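Local coordinates for protein NAD-dependent aldehyde dehydrogenase (Burkholderia multivorans, PDB 5UJU) that probably oxidises aldehydes to carboxylic acids with NAD as the electron acceptor, at residues N322-D327 against S489-A494; E75-E80 against A272-D277; Q424-P429 against V436-V441; V203-G208 against T231-I236. One frame throughout, in Å; residues are numbered along the deposited sequence.

Contact 1: residues N322-D327 against S489-A494; sequences NQIVID and SVYSTA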
loop_
_atom_site.group_PDB
_atom_site.type_symbol
_atom_site.label_atom_id
_atom_site.label_comp_id
_atom_site.label_asym_id
_atom_site.label_seq_id
_atom_site.Cartn_x
_atom_site.Cartn_y
_atom_site.Cartn_z
ATOM N N ASN A 322 -19.244 -14.299 -9.393
ATOM C CA ASN A 322 -19.839 -13.233 -10.188
ATOM C C ASN A 322 -21.330 -13.496 -10.381
ATOM O O ASN A 322 -21.745 -14.627 -10.655
ATOM C CB ASN A 322 -19.140 -13.111 -11.535
ATOM C CG ASN A 322 -17.659 -12.753 -11.380
ATOM O OD1 ASN A 322 -17.299 -11.948 -10.524
ATOM N ND2 ASN A 322 -16.810 -13.367 -12.189
ATOM N N GLN A 323 -22.124 -12.438 -10.250
ATOM C CA GLN A 323 -23.557 -12.554 -10.018
ATOM C C GLN A 323 -24.327 -11.612 -10.930
ATOM O O GLN A 323 -23.846 -10.530 -11.272
ATOM C CB GLN A 323 -23.887 -12.239 -8.556
ATOM C CG GLN A 323 -23.411 -13.301 -7.578
ATOM C CD GLN A 323 -23.479 -12.839 -6.134
ATOM O OE1 GLN A 323 -22.918 -11.800 -5.767
ATOM N NE2 GLN A 323 -24.188 -13.596 -5.310
ATOM N N ILE A 324 -25.525 -12.047 -11.336
ATOM C CA ILE A 324 -26.478 -11.211 -12.060
ATOM C C ILE A 324 -27.786 -11.204 -11.277
ATOM O O ILE A 324 -28.284 -12.267 -10.893
ATOM C CB ILE A 324 -26.733 -11.712 -13.494
ATOM C CG1 ILE A 324 -25.444 -11.773 -14.315
ATOM C CG2 ILE A 324 -27.721 -10.806 -14.198
ATOM C CD1 ILE A 324 -25.688 -12.310 -15.726
ATOM N N VAL A 325 -28.340 -10.016 -11.048
ATOM C CA VAL A 325 -29.644 -9.855 -10.414
ATOM C C VAL A 325 -30.613 -9.388 -11.488
ATOM O O VAL A 325 -30.434 -8.307 -12.066
ATOM C CB VAL A 325 -29.596 -8.862 -9.243
ATOM C CG1 VAL A 325 -31.020 -8.568 -8.758
ATOM C CG2 VAL A 325 -28.756 -9.415 -8.081
ATOM N N ILE A 326 -31.632 -10.201 -11.771
ATOM C CA ILE A 326 -32.649 -9.863 -12.763
ATOM C C ILE A 326 -33.926 -9.477 -12.028
ATOM O O ILE A 326 -34.569 -10.311 -11.375
ATOM C CB ILE A 326 -32.909 -11.002 -13.759
ATOM C CG1 ILE A 326 -31.621 -11.360 -14.510
ATOM C CG2 ILE A 326 -33.982 -10.561 -14.733
ATOM C CD1 ILE A 326 -31.797 -12.394 -15.617
ATOM N N ASP A 327 -34.294 -8.207 -12.143
ATOM C CA ASP A 327 -35.500 -7.671 -11.527
ATOM C C ASP A 327 -36.588 -7.353 -12.532
ATOM O O ASP A 327 -37.768 -7.642 -12.281
ATOM C CB ASP A 327 -35.175 -6.390 -10.747
ATOM C CG ASP A 327 -36.431 -5.669 -10.279
ATOM O OD1 ASP A 327 -37.050 -6.153 -9.308
ATOM O OD2 ASP A 327 -36.823 -4.651 -10.905
ATOM N N SER A 489 -23.940 -7.571 -11.914
ATOM C CA SER A 489 -24.746 -7.053 -13.015
ATOM C C SER A 489 -26.211 -7.044 -12.592
ATOM O O SER A 489 -26.699 -8.024 -12.019
ATOM C CB SER A 489 -24.547 -7.918 -14.274
ATOM O OG SER A 489 -25.253 -7.421 -15.401
ATOM N N VAL A 490 -26.917 -5.948 -12.861
ATOM C CA VAL A 490 -28.312 -5.837 -12.456
ATOM C C VAL A 490 -29.164 -5.410 -13.647
ATOM O O VAL A 490 -28.771 -4.543 -14.436
ATOM C CB VAL A 490 -28.492 -4.865 -11.267
ATOM C CG1 VAL A 490 -28.057 -3.455 -11.637
ATOM C CG2 VAL A 490 -29.959 -4.871 -10.768
ATOM N N TYR A 491 -30.343 -6.016 -13.762
ATOM C CA TYR A 491 -31.348 -5.667 -14.760
ATOM C C TYR A 491 -32.586 -5.216 -14.006
ATOM O O TYR A 491 -33.194 -6.012 -13.277
ATOM C CB TYR A 491 -31.673 -6.853 -15.669
ATOM C CG TYR A 491 -30.542 -7.223 -16.577
ATOM C CD1 TYR A 491 -30.462 -6.700 -17.862
ATOM C CD2 TYR A 491 -29.524 -8.072 -16.140
ATOM C CE1 TYR A 491 -29.402 -7.025 -18.698
ATOM C CE2 TYR A 491 -28.455 -8.400 -16.967
ATOM C CZ TYR A 491 -28.404 -7.875 -18.245
ATOM O OH TYR A 491 -27.361 -8.197 -19.080
ATOM N N SER A 492 -32.941 -3.940 -14.155
ATOM C CA SER A 492 -34.160 -3.411 -13.557
ATOM C C SER A 492 -34.562 -2.134 -14.274
ATOM O O SER A 492 -33.703 -1.344 -14.669
ATOM C CB SER A 492 -33.984 -3.129 -12.062
ATOM O OG SER A 492 -35.189 -2.610 -11.518
ATOM N N THR A 493 -35.869 -1.932 -14.434
ATOM C CA THR A 493 -36.388 -0.656 -14.904
ATOM C C THR A 493 -36.841 0.243 -13.759
ATOM O O THR A 493 -37.424 1.302 -14.010
ATOM C CB THR A 493 -37.557 -0.875 -15.862
ATOM O OG1 THR A 493 -38.626 -1.508 -15.150
ATOM C CG2 THR A 493 -37.121 -1.766 -17.034
ATOM N N ALA A 494 -36.568 -0.137 -12.513
ATOM C CA ALA A 494 -37.055 0.584 -11.342
ATOM C C ALA A 494 -35.894 1.325 -10.696
ATOM O O ALA A 494 -34.867 0.716 -10.384
ATOM C CB ALA A 494 -37.702 -0.371 -10.340
#
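Ser492 OG has three hydrogen-bond partners: it donates to Asp327 OD2 at 2.7 Å, accepts from the backbone N of Ala494 at 3.0 Å, two residues on, which makes an ST turn, and is also bonded to Ser328 OG. The hydroxyl meets the carboxylate from above its plane, about 38° out of it. Both side chains reach this position in the same way, each terminal group set trans to its own backbone N (Asp327 chi1 171°), which brings them together just past the strand ends. Asp327 OD1 is bonded to Thr469 OG1, so the carboxylate is held at both oxygens. The turn leads directly into the helix that starts after Ala494.

Behind this polar end, strands 323-326 and 487-491 run parallel and adjacent within the seven-stranded mixed sheet of the domain; the axes of 323-326 and 489-491 approach to 4.6 Å, 12° apart in direction. Backbone bonds alternate between them: Ser489 N to Gln323 O, Val325 N to Ser489 O at 2.8 Å, Tyr491 N to Val325 O, and Asp327 N to Tyr491 O.

On one face of the sheet the Tyr491 ring takes CG2 of Ile324 at its edge, in the ring plane, with CE2 3.7 Å from that methyl. CG1 of Ile326 lies 4.2 Å from CD2 of the same ring, and helix 332-344 packs on this side through Ile339, while Tyr491 OH bonds to Leu516 O. On the other face Val325 CB and Val490 CG2 stand 4.3 Å apart, with helix 469-483 against Val325 and helix 495-508 against Val490.

Contact 2: residues E75-E80 against A272-D277; sequences ETVGAE and ATEPND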
loop_
_atom_site.group_PDB
_atom_site.type_symbol
_atom_site.label_atom_id
_atom_site.label_comp_id
_atom_site.label_asym_id
_atom_site.label_seq_id
_atom_site.Cartn_x
_atom_site.Cartn_y
_atom_site.Cartn_z
ATOM N N GLU A 75 19.760 -28.082 -18.462
ATOM C CA GLU A 75 18.553 -28.871 -18.641
ATOM C C GLU A 75 17.429 -28.001 -19.192
ATOM O O GLU A 75 17.503 -26.773 -19.190
ATOM C CB GLU A 75 18.126 -29.507 -17.316
ATOM C CG GLU A 75 18.439 -30.982 -17.220
ATOM C CD GLU A 75 17.379 -31.839 -17.889
ATOM O OE1 GLU A 75 17.162 -32.976 -17.424
ATOM O OE2 GLU A 75 16.771 -31.388 -18.880
ATOM N N THR A 76 16.388 -28.650 -19.704
ATOM C CA THR A 76 15.218 -27.926 -20.175
ATOM C C THR A 76 13.971 -28.368 -19.421
ATOM O O THR A 76 13.959 -29.364 -18.688
ATOM C CB THR A 76 15.011 -28.116 -21.679
ATOM O OG1 THR A 76 14.665 -29.483 -21.931
ATOM C CG2 THR A 76 16.295 -27.767 -22.422
ATOM N N VAL A 77 12.902 -27.612 -19.643
ATOM C CA VAL A 77 11.659 -27.765 -18.907
ATOM C C VAL A 77 10.524 -27.316 -19.818
ATOM O O VAL A 77 10.723 -26.506 -20.724
ATOM C CB VAL A 77 11.713 -26.938 -17.596
ATOM C CG1 VAL A 77 11.618 -25.459 -17.900
ATOM C CG2 VAL A 77 10.629 -27.314 -16.681
ATOM N N GLY A 78 9.332 -27.873 -19.600
ATOM C CA GLY A 78 8.155 -27.376 -20.289
ATOM C C GLY A 78 7.260 -28.478 -20.821
ATOM O O GLY A 78 7.712 -29.342 -21.583
ATOM N N ALA A 79 5.989 -28.460 -20.427
ATOM C CA ALA A 79 5.034 -29.468 -20.869
ATOM C C ALA A 79 3.735 -28.825 -21.307
ATOM O O ALA A 79 2.649 -29.348 -21.036
ATOM C CB ALA A 79 4.770 -30.497 -19.772
ATOM N N GLU A 80 3.813 -27.682 -21.990
ATOM C CA GLU A 80 2.599 -27.038 -22.483
ATOM C C GLU A 80 1.911 -27.891 -23.545
ATOM O O GLU A 80 2.564 -28.521 -24.382
ATOM C CB GLU A 80 2.909 -25.669 -23.083
ATOM C CG GLU A 80 3.430 -24.624 -22.122
ATOM C CD GLU A 80 4.147 -23.506 -22.881
ATOM O OE1 GLU A 80 5.168 -23.797 -23.540
ATOM O OE2 GLU A 80 3.680 -22.351 -22.847
ATOM N N ALA A 272 10.724 -20.894 -15.984
ATOM C CA ALA A 272 9.788 -21.878 -16.506
ATOM C C ALA A 272 9.828 -23.116 -15.630
ATOM O O ALA A 272 10.883 -23.476 -15.098
ATOM C CB ALA A 272 10.132 -22.245 -17.946
ATOM N N THR A 273 8.672 -23.759 -15.462
ATOM C CA THR A 273 8.572 -24.920 -14.590
ATOM C C THR A 273 7.707 -25.995 -15.237
ATOM O O THR A 273 6.979 -25.758 -16.210
ATOM C CB THR A 273 7.988 -24.546 -13.215
ATOM O OG1 THR A 273 6.663 -24.020 -13.382
ATOM C CG2 THR A 273 8.833 -23.488 -12.541
ATOM N N GLU A 274 7.756 -27.179 -14.637
ATOM C CA GLU A 274 6.866 -28.280 -14.940
ATOM C C GLU A 274 5.729 -28.258 -13.935
ATOM O O GLU A 274 5.849 -27.651 -12.868
ATOM C CB GLU A 274 7.602 -29.623 -14.815
ATOM C CG GLU A 274 8.755 -29.882 -15.777
ATOM C CD GLU A 274 8.341 -30.374 -17.149
ATOM O OE1 GLU A 274 7.363 -31.135 -17.248
ATOM O OE2 GLU A 274 9.019 -30.016 -18.132
ATOM N N PRO A 275 4.603 -28.902 -14.239
ATOM C CA PRO A 275 3.467 -28.891 -13.314
ATOM C C PRO A 275 3.794 -29.535 -11.975
ATOM O O PRO A 275 4.709 -30.358 -11.850
ATOM C CB PRO A 275 2.394 -29.692 -14.063
ATOM C CG PRO A 275 2.745 -29.508 -15.494
ATOM C CD PRO A 275 4.247 -29.529 -15.522
ATOM N N ASN A 276 2.978 -29.172 -10.976
ATOM C CA ASN A 276 3.184 -29.512 -9.568
ATOM C C ASN A 276 4.393 -28.763 -9.009
ATOM O O ASN A 276 5.172 -29.312 -8.229
ATOM C CB ASN A 276 3.327 -31.026 -9.344
ATOM C CG ASN A 276 2.240 -31.847 -10.057
ATOM O OD1 ASN A 276 1.140 -31.358 -10.306
ATOM N ND2 ASN A 276 2.552 -33.103 -10.378
ATOM N N ASP A 277 4.546 -27.499 -9.410
ATOM C CA ASP A 277 5.636 -26.657 -8.933
ATOM C C ASP A 277 5.302 -25.934 -7.629
ATOM O O ASP A 277 5.992 -24.972 -7.276
ATOM C CB ASP A 277 6.039 -25.649 -10.021
ATOM C CG ASP A 277 4.957 -24.588 -10.294
ATOM O OD1 ASP A 277 3.864 -24.643 -9.691
ATOM O OD2 ASP A 277 5.184 -23.718 -11.161
HETATM O O HOH W 1 5.251 -26.755 -18.243
#
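The short strand 76-77, paired antiparallel with strand 92-93 in a two-stranded sheet, runs out here into a loop that rests on the connection between strand 268-270 and helix 278-285. Val77 is its main apolar piece and turns both methyls to the connection. CG1 lies 3.5 Å from Ala272 CB and equally near Ala272 O, while CG2 meets Glu274 CG at 3.3 Å, a tight fit. With chi1 at 72°, CG2 points away from the backbone N, and the two branches part over Ala272 and Glu274.

Glu274 slides past Val77 in the opposite direction. Its chain bends at chi2 (-82°), which folds the carboxylate back to the neighbouring loop, where OE2 accepts from Gly78 N at 2.6 Å. The bond is nearly straight at the hydrogen, 170°, yet the donor approaches from above the carboxylate plane. Arg91 NH1 makes a long, weak ion pair with the same oxygen and also bonds to Gly78 O. Gly78 has a positive phi and backbone angles at which a CB would press on the carbonyl O of Val77. The CB of Ala79 lies 3.7 Å from Glu274 OE1, and one water joins the backbones, accepting from Ala79 N and donating to Thr273 O at 2.8 Å.

Farther along, Thr273 OG1 donates to Asp277 OD2, which also forms a salt bridge with Lys238 at the end of strand 234-238. Asp277 itself occupies the N-cap position of helix 278-285, while Glu80 reaches back to the backbone N atoms of Ile244 and Leu245 at the start of helix 245-260.

Contact 3: residues Q424-P429 against V436-V441; sequences QTLQHP and VRTPLV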
loop_
_atom_site.group_PDB
_atom_site.type_symbol
_atom_site.label_atom_id
_atom_site.label_comp_id
_atom_site.label_asym_id
_atom_site.label_seq_id
_atom_site.Cartn_x
_atom_site.Cartn_y
_atom_site.Cartn_z
ATOM N N GLN A 424 -22.494 -29.812 -24.480
ATOM C CA GLN A 424 -22.188 -30.773 -25.532
ATOM C C GLN A 424 -20.729 -30.657 -25.954
ATOM O O GLN A 424 -20.087 -29.630 -25.742
ATOM C CB GLN A 424 -23.073 -30.551 -26.771
ATOM C CG GLN A 424 -24.560 -30.387 -26.487
ATOM C CD GLN A 424 -25.177 -31.620 -25.882
ATOM O OE1 GLN A 424 -24.539 -32.671 -25.787
ATOM N NE2 GLN A 424 -26.440 -31.506 -25.470
ATOM N N THR A 425 -20.199 -31.747 -26.516
ATOM C CA THR A 425 -18.881 -31.734 -27.147
ATOM C C THR A 425 -19.029 -31.355 -28.617
ATOM O O THR A 425 -19.848 -31.939 -29.340
ATOM C CB THR A 425 -18.207 -33.102 -27.016
ATOM O OG1 THR A 425 -18.067 -33.428 -25.632
ATOM C CG2 THR A 425 -16.829 -33.099 -27.673
ATOM N N LEU A 426 -18.214 -30.408 -29.069
ATOM C CA LEU A 426 -18.234 -29.996 -30.463
ATOM C C LEU A 426 -16.968 -30.490 -31.163
ATOM O O LEU A 426 -15.898 -30.585 -30.555
ATOM C CB LEU A 426 -18.328 -28.467 -30.584
ATOM C CG LEU A 426 -19.479 -27.690 -29.927
ATOM C CD1 LEU A 426 -19.470 -26.252 -30.393
ATOM C CD2 LEU A 426 -20.840 -28.354 -30.222
ATOM N N GLN A 427 -17.100 -30.808 -32.450
ATOM C CA GLN A 427 -15.959 -31.115 -33.304
ATOM C C GLN A 427 -15.569 -29.815 -33.986
ATOM O O GLN A 427 -16.353 -29.256 -34.761
ATOM C CB GLN A 427 -16.278 -32.211 -34.324
ATOM C CG GLN A 427 -15.090 -32.568 -35.234
ATOM C CD GLN A 427 -13.940 -33.223 -34.499
ATOM O OE1 GLN A 427 -14.076 -33.620 -33.347
ATOM N NE2 GLN A 427 -12.782 -33.312 -35.157
ATOM N N HIS A 428 -14.392 -29.310 -33.649
ATOM C CA HIS A 428 -13.913 -28.068 -34.247
ATOM C C HIS A 428 -13.689 -28.286 -35.736
ATOM O O HIS A 428 -12.996 -29.236 -36.117
ATOM C CB HIS A 428 -12.618 -27.609 -33.572
ATOM C CG HIS A 428 -12.288 -26.168 -33.825
ATOM N ND1 HIS A 428 -12.015 -25.676 -35.082
ATOM C CD2 HIS A 428 -12.205 -25.113 -32.982
ATOM C CE1 HIS A 428 -11.779 -24.378 -35.003
ATOM N NE2 HIS A 428 -11.881 -24.014 -33.738
ATOM N N PRO A 429 -14.228 -27.432 -36.604
ATOM C CA PRO A 429 -14.098 -27.683 -38.049
ATOM C C PRO A 429 -12.664 -27.616 -38.559
ATOM O O PRO A 429 -12.370 -28.218 -39.599
ATOM C CB PRO A 429 -14.958 -26.581 -38.679
ATOM C CG PRO A 429 -15.795 -26.042 -37.557
ATOM C CD PRO A 429 -14.991 -26.210 -36.317
ATOM N N VAL A 436 -13.477 -28.745 -27.078
ATOM C CA VAL A 436 -14.509 -27.715 -27.167
ATOM C C VAL A 436 -15.761 -28.249 -26.479
ATOM O O VAL A 436 -16.218 -29.352 -26.802
ATOM C CB VAL A 436 -14.819 -27.335 -28.629
ATOM C CG1 VAL A 436 -15.845 -26.184 -28.704
ATOM C CG2 VAL A 436 -13.562 -26.980 -29.404
ATOM N N ARG A 437 -16.333 -27.450 -25.567
ATOM C CA ARG A 437 -17.535 -27.808 -24.821
ATOM C C ARG A 437 -18.459 -26.602 -24.708
ATOM O O ARG A 437 -18.001 -25.495 -24.412
ATOM C CB ARG A 437 -17.196 -28.272 -23.394
ATOM C CG ARG A 437 -16.236 -29.418 -23.274
ATOM C CD ARG A 437 -16.856 -30.688 -23.797
ATOM N NE ARG A 437 -16.127 -31.881 -23.364
ATOM C CZ ARG A 437 -15.159 -32.456 -24.065
ATOM N NH1 ARG A 437 -14.795 -31.940 -25.233
ATOM N NH2 ARG A 437 -14.557 -33.545 -23.600
ATOM N N THR A 438 -19.765 -26.826 -24.901
ATOM C CA THR A 438 -20.757 -25.752 -24.820
ATOM C C THR A 438 -21.174 -25.523 -23.369
ATOM O O THR A 438 -20.938 -26.378 -22.513
ATOM C CB THR A 438 -21.981 -26.086 -25.683
ATOM O OG1 THR A 438 -22.615 -27.288 -25.218
ATOM C CG2 THR A 438 -21.559 -26.266 -27.133
ATOM N N PRO A 439 -21.797 -24.381 -23.059
ATOM C CA PRO A 439 -22.113 -24.089 -21.656
ATOM C C PRO A 439 -23.181 -25.002 -21.067
ATOM O O PRO A 439 -24.118 -25.451 -21.741
ATOM C CB PRO A 439 -22.602 -22.636 -21.696
ATOM C CG PRO A 439 -21.992 -22.060 -22.942
ATOM C CD PRO A 439 -21.994 -23.192 -23.916
ATOM N N LEU A 440 -23.018 -25.265 -19.773
ATOM C CA LEU A 440 -24.003 -25.957 -18.957
ATOM C C LEU A 440 -24.781 -24.924 -18.153
ATOM O O LEU A 440 -24.183 -24.110 -17.439
ATOM C CB LEU A 440 -23.323 -26.951 -18.015
ATOM C CG LEU A 440 -24.222 -27.635 -16.975
ATOM C CD1 LEU A 440 -25.208 -28.603 -17.640
ATOM C CD2 LEU A 440 -23.361 -28.350 -15.976
ATOM N N VAL A 441 -26.110 -24.949 -18.270
ATOM C CA VAL A 441 -26.969 -24.020 -17.550
ATOM C C VAL A 441 -27.925 -24.824 -16.687
ATOM O O VAL A 441 -28.633 -25.705 -17.191
ATOM C CB VAL A 441 -27.745 -23.080 -18.489
ATOM C CG1 VAL A 441 -28.565 -22.103 -17.652
ATOM C CG2 VAL A 441 -26.781 -22.296 -19.399
HETATM O O HOH W 2 -13.986 -31.160 -28.653
#
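Gln424 and Thr438 hold each other by two bonds of different kinds. Gln424 N donates to the hydroxyl OG1 of Thr438 at 2.6 Å, and Thr438 N returns a bond to Gln424 O at 2.9 Å, lying in the carbonyl plane. Thr438 can do this because chi1 of 61° tucks OG1 between its own backbone N and carbonyl carbon, which turns the hydroxyl to the amide of Gln424 and leaves CG2 for the apolar side. One step further along, Leu426 N donates to Val436 O at 3.2 Å, the donor standing well above the carbonyl plane, 45° out of it. A water continues the series: it accepts from Val436 N and lies 2.8 Å from Leu426 O.

Outside these bonds Thr425 and Arg437 run side by side in the same direction. Thr425 OG1 rests over one face of the guanidinium, 3.2 Å above its plane and offset toward the rim, a contact by packing, since the angle to NE is too poor for a hydrogen bond. Arg437 NH1 bonds weakly to Val436 O, and Ile410 of helix 404-414 packs on the Arg437 side chain.

On the buried side Leu426 crosses Thr438 nearly at right angles, with CG and CD2 each 3.8 Å from Thr438 CG2. Leu426 CB lies 3.9 Å from Val436 CG1, and CG2 of Val436 meets the edge of the His428 ring. Ile398 of helix 391-398 packs on both Leu426 and Val436.

With a single backbone bridge between Thr425 and Arg437, the contact closes the base of the loop that connects the adjacent antiparallel strands 418-421 and 440-445, at the edge of the sheet within this chain.

Contact 4: residues V203-G208 against T231-I236; sequences VPRGTG and TGNTVI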
loop_
_atom_site.group_PDB
_atom_site.type_symbol
_atom_site.label_atom_id
_atom_site.label_comp_id
_atom_site.label_asym_id
_atom_site.label_seq_id
_atom_site.Cartn_x
_atom_site.Cartn_y
_atom_site.Cartn_z
ATOM N N VAL A 203 14.280 4.717 -4.381
ATOM C CA VAL A 203 14.901 3.410 -4.220
ATOM C C VAL A 203 13.860 2.322 -4.476
ATOM O O VAL A 203 12.816 2.297 -3.815
ATOM C CB VAL A 203 15.523 3.255 -2.823
ATOM C CG1 VAL A 203 16.176 1.890 -2.673
ATOM C CG2 VAL A 203 16.567 4.367 -2.585
ATOM N N PRO A 204 14.075 1.435 -5.446
ATOM C CA PRO A 204 13.177 0.290 -5.620
ATOM C C PRO A 204 13.226 -0.617 -4.406
ATOM O O PRO A 204 14.160 -0.570 -3.607
ATOM C CB PRO A 204 13.741 -0.425 -6.852
ATOM C CG PRO A 204 14.623 0.588 -7.499
ATOM C CD PRO A 204 15.175 1.421 -6.416
ATOM N N ARG A 205 12.178 -1.442 -4.259
ATOM C CA ARG A 205 12.170 -2.427 -3.182
ATOM C C ARG A 205 13.230 -3.508 -3.393
ATOM O O ARG A 205 13.892 -3.933 -2.442
ATOM C CB ARG A 205 10.777 -3.047 -3.062
ATOM C CG ARG A 205 9.760 -2.075 -2.501
ATOM C CD ARG A 205 10.009 -1.823 -1.025
ATOM N NE ARG A 205 8.836 -1.214 -0.412
ATOM C CZ ARG A 205 8.574 -1.220 0.889
ATOM N NH1 ARG A 205 9.418 -1.806 1.736
ATOM N NH2 ARG A 205 7.451 -0.653 1.333
ATOM N N GLY A 206 13.390 -3.986 -4.622
ATOM C CA GLY A 206 14.314 -5.074 -4.858
ATOM C C GLY A 206 13.880 -5.957 -6.003
ATOM O O GLY A 206 13.663 -5.473 -7.119
ATOM N N THR A 207 13.757 -7.256 -5.752
ATOM C CA THR A 207 13.324 -8.190 -6.777
ATOM C C THR A 207 11.852 -8.526 -6.585
ATOM O O THR A 207 11.439 -8.959 -5.503
ATOM C CB THR A 207 14.179 -9.454 -6.753
ATOM O OG1 THR A 207 15.528 -9.104 -7.084
ATOM C CG2 THR A 207 13.672 -10.473 -7.769
ATOM N N GLY A 208 11.075 -8.348 -7.642
ATOM C CA GLY A 208 9.674 -8.719 -7.645
ATOM C C GLY A 208 9.495 -10.071 -8.309
ATOM O O GLY A 208 10.321 -10.497 -9.123
ATOM N N THR A 231 8.984 1.008 -11.469
ATOM C CA THR A 231 9.472 1.541 -10.205
ATOM C C THR A 231 10.880 1.035 -9.894
ATOM O O THR A 231 11.309 1.074 -8.737
ATOM C CB THR A 231 8.496 1.211 -9.070
ATOM O OG1 THR A 231 8.254 -0.201 -9.045
ATOM C CG2 THR A 231 7.152 1.957 -9.288
ATOM N N GLY A 232 11.595 0.538 -10.905
ATOM C CA GLY A 232 13.014 0.252 -10.760
ATOM C C GLY A 232 13.354 -1.097 -10.179
ATOM O O GLY A 232 14.526 -1.354 -9.889
ATOM N N ASN A 233 12.377 -1.971 -9.997
ATOM C CA ASN A 233 12.662 -3.277 -9.443
ATOM C C ASN A 233 13.152 -4.213 -10.538
ATOM O O ASN A 233 12.913 -3.992 -11.723
ATOM C CB ASN A 233 11.395 -3.849 -8.784
ATOM C CG ASN A 233 10.925 -3.001 -7.636
ATOM O OD1 ASN A 233 11.444 -3.117 -6.540
ATOM N ND2 ASN A 233 9.968 -2.105 -7.891
ATOM N N THR A 234 13.830 -5.280 -10.123
ATOM C CA THR A 234 14.079 -6.407 -11.011
ATOM C C THR A 234 12.934 -7.410 -10.843
ATOM O O THR A 234 12.229 -7.399 -9.835
ATOM C CB THR A 234 15.426 -7.067 -10.701
ATOM O OG1 THR A 234 15.492 -7.378 -9.305
ATOM C CG2 THR A 234 16.613 -6.137 -11.078
ATOM N N VAL A 235 12.738 -8.271 -11.848
ATOM C CA VAL A 235 11.554 -9.133 -11.901
ATOM C C VAL A 235 11.944 -10.550 -12.303
ATOM O O VAL A 235 12.643 -10.748 -13.300
ATOM C CB VAL A 235 10.504 -8.586 -12.889
ATOM C CG1 VAL A 235 9.218 -9.373 -12.781
ATOM C CG2 VAL A 235 10.247 -7.108 -12.639
ATOM N N ILE A 236 11.441 -11.537 -11.566
ATOM C CA ILE A 236 11.462 -12.938 -11.981
ATOM C C ILE A 236 10.038 -13.291 -12.389
ATOM O O ILE A 236 9.101 -13.139 -11.586
ATOM C CB ILE A 236 11.964 -13.871 -10.865
ATOM C CG1 ILE A 236 13.421 -13.539 -10.471
ATOM C CG2 ILE A 236 11.834 -15.327 -11.283
ATOM C CD1 ILE A 236 13.881 -14.216 -9.186
#
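An asparagine side chain stands in for a backbone carbonyl here: Asn233 OD1 accepts from Gly206 N at 2.9 Å, in the carbonyl plane, where the long strand 191-211 is interrupted. Asn233 CG sits beside its own backbone N (chi1 -62°), which swings the amide across to the break, and the amide's other end is fixed as ND2 donates to Asp228 O and Arg553 O. Gly206, with phi 149°, has backbone angles that would jam a side chain against the preceding carbonyl.

Beyond the break the strands pair in parallel. Thr234 N bonds to Gly206 O, Gly208 N to Thr234 O at 2.7 Å and Ile236 N to Gly208 O at 2.9 Å. The hydroxyls of Thr207 and Thr234 meet at 2.8 Å between OG1 atoms; Gln108 NE2 bonds to Thr234 OG1.

Before the break, Pro204 CG presses on Gly232 O at 3.1 Å. Gly232 closes helix 217-230 as the C-prime residue of a Schellman motif.

The whole forms a right-handed beta-alpha-beta crossover, strand 191-211 through helix 217-230 to strand 234-238, with helix 97-132 packed on Thr207, Thr234 and Ile236 and strand 290-296 along the other edge of strand 191-211.

From the N terminus, residues 75-80 come first and wait for 272-277, so contact 2 closes a loop of almost two hundred residues. Contact 4 is nested inside that loop, closing the short connection through helix 217-230; its nearest atoms lie about 7 Å from those of contact 2. Once contact 2 is shut, the chain enters a second sheet at 322-327, whose partner 489-494 arrives only after contact 3 has opened and closed at that sheet's other end. Contacts 1 and 3 therefore nest and share one sheet, their centres about 28 Å apart, whereas contacts 1 and 4 lie on opposite sides of the chain's centre. No two contacts cross.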